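PDB 4AB5: transcriptional regulator, LYSR family from Neisseria meningitidis, which probably regulates transcription of methionine-biosynthesis genes as a MetR-like LysR-family factor, this chain being its regulatory, effector-binding-type domain without the DNA-binding part. Local coordinates for residues I12-H17 with D21-A26; L139-I144 with M162-K167; L156-V161 with D212-S217. All coordinates share one frame; numbering follows the deposited sequence.

Contact 1 of 3, residues I12-H17 with D21-A26; sequences IAVECH and DWLMPA
Leu23 meets Ile12 and Val14 with a single methyl group, CD2, and each of these two residues answers with one branch. Ile12 and Leu23 run antiparallel and overlap along their flanks, and Leu23 CD2 comes to rest 3.7 Å from Ile12 CG2. Val14 is approached differently: here the side chains meet head-on, end against end, with Val14 CG1 3.8 Å from the same Leu23 CD2. The methyl therefore lies between the CG2 branch of Ile12 and the CG1 branch of Val14. Leu23 reaches them with CG anti to its backbone N (chi1 -163°), while Val14 places CG1 between its own N and carbonyl carbon, aimed at the helix. The backbones stay well apart, with Val14 CA 9.4 Å from Leu23 CA, so side chains alone bridge the interval. All three residues are buried and wholly apolar in their side chains, and the contact is one of van der Waals packing.

Phe201 and Ile205 of helix 196-212 also pack on Leu23, and Ile62 of strand 60-63 touches both Val14 and Leu23. Beyond Val14 the chain turns through Cys16, which is tied by a disulfide to Cys19, just ahead of the segment 21-26. Strand 8-13, helix 20-33 and the parallel strand 37-42 make a right-handed beta-alpha-beta unit; through Leu23 the first turn of the helix packs on the end of strand 8-13 and the residue after it, as in the periplasmic-binding-protein-like fold of LysR regulatory domains.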
loop_
_atom_site.group_PDB
_atom_site.type_symbol
_atom_site.label_atom_id
_atom_site.label_comp_id
_atom_site.label_asym_id
_atom_site.label_seq_id
_atom_site.Cartn_x
_atom_site.Cartn_y
_atom_site.Cartn_z
ATOM N N ILE B 12 -8.568 -5.163 15.103
ATOM C CA ILE B 12 -9.214 -4.227 14.182
ATOM C C ILE B 12 -9.531 -4.885 12.841
ATOM O O ILE B 12 -8.623 -5.307 12.138
ATOM C CB ILE B 12 -8.427 -2.886 14.031
ATOM C CG1 ILE B 12 -8.214 -2.187 15.401
ATOM C CG2 ILE B 12 -9.152 -1.944 13.079
ATOM C CD1 ILE B 12 -6.864 -1.650 15.616
ATOM N N ALA B 13 -10.828 -4.966 12.498
ATOM C CA ALA B 13 -11.302 -5.510 11.232
ATOM C C ALA B 13 -11.533 -4.337 10.271
ATOM O O ALA B 13 -12.294 -3.410 10.578
ATOM C CB ALA B 13 -12.578 -6.304 11.440
ATOM N N VAL B 14 -10.805 -4.353 9.135
ATOM C CA VAL B 14 -10.842 -3.295 8.128
ATOM C C VAL B 14 -10.590 -3.867 6.735
ATOM O O VAL B 14 -9.599 -4.566 6.523
ATOM C CB VAL B 14 -9.904 -2.096 8.496
ATOM C CG1 VAL B 14 -8.472 -2.550 8.778
ATOM C CG2 VAL B 14 -9.944 -0.974 7.452
ATOM N N GLU B 15 -11.499 -3.580 5.795
ATOM C CA GLU B 15 -11.366 -4.026 4.412
ATOM C C GLU B 15 -11.134 -2.843 3.453
ATOM O O GLU B 15 -10.931 -3.061 2.258
ATOM C CB GLU B 15 -12.585 -4.864 3.981
ATOM C CG GLU B 15 -12.705 -6.230 4.645
ATOM C CD GLU B 15 -11.510 -7.165 4.573
ATOM O OE1 GLU B 15 -10.912 -7.309 3.482
ATOM O OE2 GLU B 15 -11.191 -7.779 5.617
ATOM N N CYS B 16 -11.132 -1.605 3.990
ATOM C CA CYS B 16 -10.976 -0.347 3.259
ATOM C C CYS B 16 -9.495 0.049 3.176
ATOM O O CYS B 16 -8.825 0.155 4.206
ATOM C CB CYS B 16 -11.849 0.734 3.904
ATOM S SG CYS B 16 -11.200 2.434 3.820
ATOM N N HIS B 17 -8.987 0.243 1.941
ATOM C CA HIS B 17 -7.587 0.566 1.635
ATOM C C HIS B 17 -7.107 1.940 2.122
ATOM O O HIS B 17 -6.064 2.007 2.774
ATOM C CB HIS B 17 -7.329 0.398 0.133
ATOM C CG HIS B 17 -7.365 -1.019 -0.356
ATOM N ND1 HIS B 17 -6.239 -1.626 -0.888
ATOM C CD2 HIS B 17 -8.403 -1.887 -0.434
ATOM C CE1 HIS B 17 -6.618 -2.840 -1.249
ATOM N NE2 HIS B 17 -7.911 -3.044 -0.999
ATOM N N ASP B 21 -4.153 4.731 5.906
ATOM C CA ASP B 21 -3.390 5.975 5.996
ATOM C C ASP B 21 -3.530 6.686 7.334
ATOM O O ASP B 21 -2.543 7.222 7.840
ATOM C CB ASP B 21 -3.720 6.913 4.824
ATOM C CG ASP B 21 -3.094 6.506 3.499
ATOM O OD1 ASP B 21 -2.314 5.519 3.483
ATOM O OD2 ASP B 21 -3.374 7.180 2.479
ATOM N N TRP B 22 -4.746 6.681 7.913
ATOM C CA TRP B 22 -5.014 7.293 9.220
ATOM C C TRP B 22 -5.117 6.271 10.366
ATOM O O TRP B 22 -4.849 6.628 11.520
ATOM C CB TRP B 22 -6.244 8.216 9.176
ATOM C CG TRP B 22 -7.447 7.613 8.522
ATOM C CD1 TRP B 22 -7.856 7.802 7.236
ATOM C CD2 TRP B 22 -8.407 6.738 9.123
ATOM N NE1 TRP B 22 -9.016 7.106 7.001
ATOM C CE2 TRP B 22 -9.374 6.440 8.142
ATOM C CE3 TRP B 22 -8.550 6.177 10.406
ATOM C CZ2 TRP B 22 -10.450 5.584 8.391
ATOM C CZ3 TRP B 22 -9.604 5.311 10.643
ATOM C CH2 TRP B 22 -10.554 5.044 9.652
ATOM N N LEU B 23 -5.472 5.010 10.042
ATOM C CA LEU B 23 -5.626 3.934 11.013
ATOM C C LEU B 23 -4.310 3.418 11.572
ATOM O O LEU B 23 -4.248 3.119 12.765
ATOM C CB LEU B 23 -6.483 2.783 10.450
ATOM C CG LEU B 23 -7.045 1.787 11.472
ATOM C CD1 LEU B 23 -7.988 2.463 12.441
ATOM C CD2 LEU B 23 -7.745 0.642 10.776
HETATM N N MSE B 24 -3.270 3.296 10.724
HETATM C CA MSE B 24 -1.942 2.844 11.161
HETATM C C MSE B 24 -1.306 3.822 12.167
HETATM O O MSE B 24 -0.986 3.358 13.258
HETATM C CB MSE B 24 -1.019 2.495 9.975
HETATM C CG MSE B 24 -1.544 1.357 9.094
HETATM SE SE MSE B 24 -2.035 -0.290 10.036
HETATM C CE MSE B 24 -4.005 -0.077 10.172
ATOM N N PRO B 25 -1.200 5.165 11.916
ATOM C CA PRO B 25 -0.677 6.061 12.970
ATOM C C PRO B 25 -1.594 6.197 14.196
ATOM O O PRO B 25 -1.107 6.557 15.265
ATOM C CB PRO B 25 -0.457 7.396 12.250
ATOM C CG PRO B 25 -1.310 7.352 11.070
ATOM C CD PRO B 25 -1.503 5.921 10.681
ATOM N N ALA B 26 -2.906 5.882 14.058
ATOM C CA ALA B 26 -3.864 5.901 15.174
ATOM C C ALA B 26 -3.497 4.776 16.147
ATOM O O ALA B 26 -3.531 4.985 17.364
ATOM C CB ALA B 26 -5.292 5.733 14.672
#

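Contact 2 of 3, residues L139-I144 with M162-K167; sequences LTIAII and MPYLEK
Tyr164 turns its CG anti to the carbonyl carbon (chi1 -51°), which sends the phenol across to helix 140-148, while Ile144 sets CG2 anti to its backbone N and brings CG1 and CD1 round to the same ring (chi1 -84°). The isoleucine runs roughly perpendicular to the tyrosine side chain, so that it lies over the ring instead of meeting its rim. Its end methyl CD1 stands over one face, 4.1 Å from the ring centroid of Tyr164 and 29° off the normal, a CH-pi contact displaced toward one side. That displacement brings Ile144 CD1 to 3.7 Å from Tyr164 CD2. The other branch covers the root of the ring: Ile144 CG2 lies 3.8 Å from Tyr164 CG. Between them the two branches span the aromatic group from its attachment to its CD2-CE2 side.

Farther along the phenol, Ile141 takes over one helical turn earlier. Its CG2 methyl lies near the hydroxyl, oblique to the ring, with Ile141 CG2 3.3 Å from Tyr164 OH. On the tyrosine's own segment, Lys167 folds back so that NZ makes a weak hydrogen bond of 3.4 Å to Pro163 O.

Ile144 also packs on Leu156 of strand 154-157, whereas Ile141 also packs on Phe20 of the second subunit, so this end of the contact borders the dimer interface. Tyr169 touches Tyr164 from the loop that follows. The chemistry is dispersion and CH-pi contact of Ile144 with the ring face, and van der Waals contact of Ile141 with the hydroxyl end; with no charged or hydrogen-bonding pair across, the fit between these two segments rests on shape and not on a directional polar bond.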
loop_
_atom_site.group_PDB
_atom_site.type_symbol
_atom_site.label_atom_id
_atom_site.label_comp_id
_atom_site.label_asym_id
_atom_site.label_seq_id
_atom_site.Cartn_x
_atom_site.Cartn_y
_atom_site.Cartn_z
ATOM N N LEU B 139 -2.288 -0.421 -4.421
ATOM C CA LEU B 139 -1.584 0.788 -3.990
ATOM C C LEU B 139 -2.106 2.070 -4.602
ATOM O O LEU B 139 -2.235 2.162 -5.822
ATOM C CB LEU B 139 -0.064 0.655 -4.244
ATOM C CG LEU B 139 0.601 -0.672 -3.838
ATOM C CD1 LEU B 139 1.996 -0.787 -4.403
ATOM C CD2 LEU B 139 0.602 -0.869 -2.331
ATOM N N THR B 140 -2.360 3.077 -3.749
ATOM C CA THR B 140 -2.853 4.411 -4.111
ATOM C C THR B 140 -1.859 5.122 -5.023
ATOM O O THR B 140 -2.257 5.705 -6.029
ATOM C CB THR B 140 -3.158 5.210 -2.829
ATOM O OG1 THR B 140 -4.164 4.529 -2.076
ATOM C CG2 THR B 140 -3.600 6.633 -3.107
ATOM N N ILE B 141 -0.566 5.053 -4.672
ATOM C CA ILE B 141 0.535 5.656 -5.424
ATOM C C ILE B 141 0.579 5.153 -6.882
ATOM O O ILE B 141 0.879 5.936 -7.785
ATOM C CB ILE B 141 1.897 5.559 -4.683
ATOM C CG1 ILE B 141 2.342 4.088 -4.447
ATOM C CG2 ILE B 141 1.859 6.365 -3.375
ATOM C CD1 ILE B 141 3.781 3.912 -3.948
ATOM N N ALA B 142 0.220 3.871 -7.101
ATOM C CA ALA B 142 0.160 3.262 -8.425
ATOM C C ALA B 142 -1.101 3.724 -9.167
ATOM O O ALA B 142 -1.017 3.984 -10.362
ATOM C CB ALA B 142 0.205 1.747 -8.321
ATOM N N ILE B 143 -2.252 3.870 -8.451
ATOM C CA ILE B 143 -3.499 4.389 -9.024
ATOM C C ILE B 143 -3.264 5.786 -9.618
ATOM O O ILE B 143 -3.581 5.995 -10.790
ATOM C CB ILE B 143 -4.699 4.365 -8.026
ATOM C CG1 ILE B 143 -5.107 2.900 -7.685
ATOM C CG2 ILE B 143 -5.909 5.172 -8.587
ATOM C CD1 ILE B 143 -6.187 2.724 -6.612
ATOM N N ILE B 144 -2.668 6.712 -8.826
ATOM C CA ILE B 144 -2.361 8.081 -9.234
ATOM C C ILE B 144 -1.458 8.137 -10.457
ATOM O O ILE B 144 -1.764 8.889 -11.384
ATOM C CB ILE B 144 -1.909 8.970 -8.024
ATOM C CG1 ILE B 144 -3.142 9.529 -7.295
ATOM C CG2 ILE B 144 -0.970 10.130 -8.433
ATOM C CD1 ILE B 144 -3.350 8.986 -6.006
HETATM N N MSE B 162 -5.143 15.250 -2.431
HETATM C CA MSE B 162 -4.478 16.528 -2.146
HETATM C C MSE B 162 -2.937 16.616 -2.342
HETATM O O MSE B 162 -2.539 17.507 -3.092
HETATM C CB MSE B 162 -4.977 17.157 -0.838
HETATM C CG MSE B 162 -4.941 18.678 -0.839
HETATM SE SE MSE B 162 -4.211 19.388 0.847
HETATM C CE MSE B 162 -2.401 18.490 0.864
ATOM N N PRO B 163 -2.053 15.724 -1.791
ATOM C CA PRO B 163 -0.602 15.865 -2.082
ATOM C C PRO B 163 -0.213 15.730 -3.560
ATOM O O PRO B 163 0.777 16.317 -3.988
ATOM C CB PRO B 163 0.043 14.733 -1.269
ATOM C CG PRO B 163 -0.955 14.360 -0.250
ATOM C CD PRO B 163 -2.299 14.604 -0.855
ATOM N N TYR B 164 -0.990 14.967 -4.335
ATOM C CA TYR B 164 -0.734 14.714 -5.756
ATOM C C TYR B 164 -1.165 15.833 -6.708
ATOM O O TYR B 164 -0.662 15.905 -7.830
ATOM C CB TYR B 164 -1.285 13.338 -6.162
ATOM C CG TYR B 164 -0.811 12.243 -5.229
ATOM C CD1 TYR B 164 0.491 11.754 -5.301
ATOM C CD2 TYR B 164 -1.643 11.733 -4.242
ATOM C CE1 TYR B 164 0.933 10.748 -4.449
ATOM C CE2 TYR B 164 -1.212 10.728 -3.381
ATOM C CZ TYR B 164 0.079 10.241 -3.487
ATOM O OH TYR B 164 0.523 9.262 -2.636
ATOM N N LEU B 165 -2.069 16.717 -6.252
ATOM C CA LEU B 165 -2.538 17.870 -7.019
ATOM C C LEU B 165 -1.419 18.898 -7.057
ATOM O O LEU B 165 -1.224 19.567 -8.071
ATOM C CB LEU B 165 -3.794 18.493 -6.385
ATOM C CG LEU B 165 -5.016 17.593 -6.221
ATOM C CD1 LEU B 165 -5.966 18.165 -5.204
ATOM C CD2 LEU B 165 -5.726 17.371 -7.539
ATOM N N GLU B 166 -0.661 18.984 -5.946
ATOM C CA GLU B 166 0.485 19.880 -5.749
ATOM C C GLU B 166 1.630 19.516 -6.706
ATOM O O GLU B 166 2.311 20.408 -7.214
ATOM C CB GLU B 166 0.970 19.811 -4.288
ATOM C CG GLU B 166 -0.122 20.062 -3.248
ATOM C CD GLU B 166 0.279 20.004 -1.784
ATOM O OE1 GLU B 166 1.222 19.252 -1.440
ATOM O OE2 GLU B 166 -0.387 20.684 -0.971
ATOM N N LYS B 167 1.809 18.203 -6.974
ATOM C CA LYS B 167 2.840 17.656 -7.859
ATOM C C LYS B 167 2.444 17.713 -9.351
ATOM O O LYS B 167 3.267 17.412 -10.218
ATOM C CB LYS B 167 3.225 16.227 -7.423
ATOM C CG LYS B 167 3.550 16.109 -5.931
ATOM C CD LYS B 167 4.294 14.836 -5.578
ATOM C CE LYS B 167 4.345 14.604 -4.086
ATOM N NZ LYS B 167 3.114 13.943 -3.578
#

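Contact 3 of 3, residues L156-V161 with D212-S217; sequences LPYWTV and DLPGLS
The carbonyl oxygen of Pro214 takes a hydrogen bond from a water, with Pro214 O 2.7 Å from the water oxygen, and that water in turn accepts a weak bond of 3.2 Å from Trp159 N. A backbone N-H in the first turn of helix 158-166 is thus linked to the loop through one solvent molecule. The same carbonyl oxygen lies near the plane of the Tyr158 ring, at its edge, with Pro214 O 4.0 Å from Tyr158 CD2. The water also sits at the rim of this ring, near its plane.

Beside this polar bridge Trp159 and Leu213 run alongside one another in a common direction. Leu213 CD1 stands almost squarely over the indole, 4.0 Å from the centroid of the five-membered ring of Trp159 and 11° off its normal, a clear CH-pi contact. The second methyl stands beyond the CE3 corner of the indole, with Leu213 CD2 3.6 Å from Trp159 CE3. Trp159 CG sits between the backbone N and the carbonyl carbon (chi1 60°), a choice that turns one indole face to the leucine; the opposite face is covered toward its rim by Pro157 CB and Thr160 OG1. At the base of the side chain, the ring of Pro214 closes in, with Pro214 CD 3.7 Å from Trp159 CB. The indole is thus sandwiched between Leu213 on one face and Pro157 and Thr160 on the other, which limits its rotation.

Leu213 is the first residue to leave helix 196-212, and the loop it opens passes over the start of helix 158-166, just after strand 154-157. Tyr80 of strand 72-86 meets the indole edge-to-face and Trp22 of helix 20-33 packs against it, while His172 of strand 171-189 meets Tyr158.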
loop_
_atom_site.group_PDB
_atom_site.type_symbol
_atom_site.label_atom_id
_atom_site.label_comp_id
_atom_site.label_asym_id
_atom_site.label_seq_id
_atom_site.Cartn_x
_atom_site.Cartn_y
_atom_site.Cartn_z
ATOM N N LEU B 156 -11.332 8.891 -5.478
ATOM C CA LEU B 156 -10.573 8.775 -4.237
ATOM C C LEU B 156 -10.961 9.864 -3.242
ATOM O O LEU B 156 -11.448 10.906 -3.681
ATOM C CB LEU B 156 -9.054 8.832 -4.524
ATOM C CG LEU B 156 -8.409 7.606 -5.177
ATOM C CD1 LEU B 156 -7.011 7.935 -5.650
ATOM C CD2 LEU B 156 -8.387 6.409 -4.231
ATOM N N PRO B 157 -10.761 9.664 -1.912
ATOM C CA PRO B 157 -11.085 10.741 -0.958
ATOM C C PRO B 157 -10.272 11.992 -1.288
ATOM O O PRO B 157 -9.133 11.874 -1.742
ATOM C CB PRO B 157 -10.641 10.165 0.395
ATOM C CG PRO B 157 -10.600 8.694 0.205
ATOM C CD PRO B 157 -10.205 8.481 -1.215
ATOM N N TYR B 158 -10.856 13.180 -1.086
ATOM C CA TYR B 158 -10.168 14.439 -1.347
ATOM C C TYR B 158 -8.837 14.521 -0.569
ATOM O O TYR B 158 -7.826 14.932 -1.142
ATOM C CB TYR B 158 -11.087 15.648 -1.047
ATOM C CG TYR B 158 -10.380 16.981 -1.171
ATOM C CD1 TYR B 158 -10.090 17.527 -2.421
ATOM C CD2 TYR B 158 -9.936 17.664 -0.042
ATOM C CE1 TYR B 158 -9.389 18.726 -2.544
ATOM C CE2 TYR B 158 -9.236 18.862 -0.153
ATOM C CZ TYR B 158 -8.976 19.397 -1.407
ATOM O OH TYR B 158 -8.279 20.574 -1.536
ATOM N N TRP B 159 -8.838 14.124 0.725
ATOM C CA TRP B 159 -7.632 14.158 1.553
ATOM C C TRP B 159 -6.452 13.328 0.995
ATOM O O TRP B 159 -5.306 13.759 1.125
ATOM C CB TRP B 159 -7.929 13.843 3.033
ATOM C CG TRP B 159 -8.541 12.498 3.272
ATOM C CD1 TRP B 159 -9.866 12.219 3.420
ATOM C CD2 TRP B 159 -7.847 11.249 3.413
ATOM N NE1 TRP B 159 -10.045 10.873 3.639
ATOM C CE2 TRP B 159 -8.823 10.250 3.615
ATOM C CE3 TRP B 159 -6.489 10.871 3.374
ATOM C CZ2 TRP B 159 -8.489 8.902 3.793
ATOM C CZ3 TRP B 159 -6.162 9.536 3.536
ATOM C CH2 TRP B 159 -7.154 8.569 3.746
ATOM N N THR B 160 -6.738 12.166 0.366
ATOM C CA THR B 160 -5.736 11.272 -0.245
ATOM C C THR B 160 -5.131 11.924 -1.509
ATOM O O THR B 160 -3.925 11.829 -1.740
ATOM C CB THR B 160 -6.389 9.927 -0.665
ATOM O OG1 THR B 160 -7.369 9.516 0.282
ATOM C CG2 THR B 160 -5.370 8.821 -0.866
ATOM N N VAL B 161 -6.005 12.523 -2.337
ATOM C CA VAL B 161 -5.721 13.164 -3.615
ATOM C C VAL B 161 -4.866 14.434 -3.469
ATOM O O VAL B 161 -3.985 14.670 -4.303
ATOM C CB VAL B 161 -7.071 13.400 -4.364
ATOM C CG1 VAL B 161 -6.948 14.404 -5.508
ATOM C CG2 VAL B 161 -7.643 12.085 -4.868
ATOM N N ASP B 212 -5.344 16.191 10.733
ATOM C CA ASP B 212 -4.436 15.817 9.646
ATOM C C ASP B 212 -5.042 15.740 8.266
ATOM O O ASP B 212 -4.313 15.906 7.282
ATOM C CB ASP B 212 -3.695 14.513 9.983
ATOM C CG ASP B 212 -2.840 14.622 11.222
ATOM O OD1 ASP B 212 -2.275 15.713 11.460
ATOM O OD2 ASP B 212 -2.745 13.625 11.963
ATOM N N LEU B 213 -6.353 15.477 8.172
ATOM C CA LEU B 213 -7.024 15.329 6.877
ATOM C C LEU B 213 -7.934 16.505 6.514
ATOM O O LEU B 213 -8.891 16.774 7.244
ATOM C CB LEU B 213 -7.816 14.011 6.819
ATOM C CG LEU B 213 -7.145 12.743 7.347
ATOM C CD1 LEU B 213 -8.109 11.580 7.316
ATOM C CD2 LEU B 213 -5.846 12.429 6.594
ATOM N N PRO B 214 -7.682 17.210 5.385
ATOM C CA PRO B 214 -8.568 18.323 5.021
ATOM C C PRO B 214 -9.880 17.826 4.425
ATOM O O PRO B 214 -9.913 16.750 3.828
ATOM C CB PRO B 214 -7.741 19.109 3.996
ATOM C CG PRO B 214 -6.893 18.089 3.339
ATOM C CD PRO B 214 -6.592 17.047 4.396
ATOM N N GLY B 215 -10.939 18.611 4.600
ATOM C CA GLY B 215 -12.254 18.324 4.036
ATOM C C GLY B 215 -13.113 17.326 4.786
ATOM O O GLY B 215 -14.091 16.806 4.233
ATOM N N LEU B 216 -12.767 17.060 6.046
ATOM C CA LEU B 216 -13.549 16.155 6.876
ATOM C C LEU B 216 -14.717 16.903 7.504
ATOM O O LEU B 216 -14.616 18.097 7.786
ATOM C CB LEU B 216 -12.683 15.529 7.970
ATOM C CG LEU B 216 -11.889 14.265 7.664
ATOM C CD1 LEU B 216 -11.338 13.706 8.906
ATOM C CD2 LEU B 216 -12.607 13.260 6.855
ATOM N N SER B 217 -15.833 16.211 7.687
ATOM C CA SER B 217 -17.021 16.792 8.310
ATOM C C SER B 217 -17.546 15.844 9.357
ATOM O O SER B 217 -17.384 14.628 9.221
ATOM C CB SER B 217 -18.097 17.118 7.277
ATOM O OG SER B 217 -18.425 15.992 6.485
HETATM O O HOH W 1 -11.437 15.081 2.317
#

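From the N terminus, contact 1 closes first: a short loop carries the chain from strand 8-13 into helix 20-33, which packs on the main sheet. Contact 2 opens later, joining helices 140-148 and 158-166 round the intervening strand 154-157. Contact 3 begins before contact 2 has closed and ends beyond helix 196-212, so the two cross; it fastens the C-terminal loop onto helix 158-166, which both use. Contacts 1 and 3 touch, Trp22 CD1 lying 3.8 Å from Leu213 CD1; contacts 2 and 3 meet where Thr140 packs on Thr160 and Met162 SE on Pro214 CG. Contact 3 thus stands between the other two, whose nearest atoms remain about 5 Å apart, and both of those reach the second subunit.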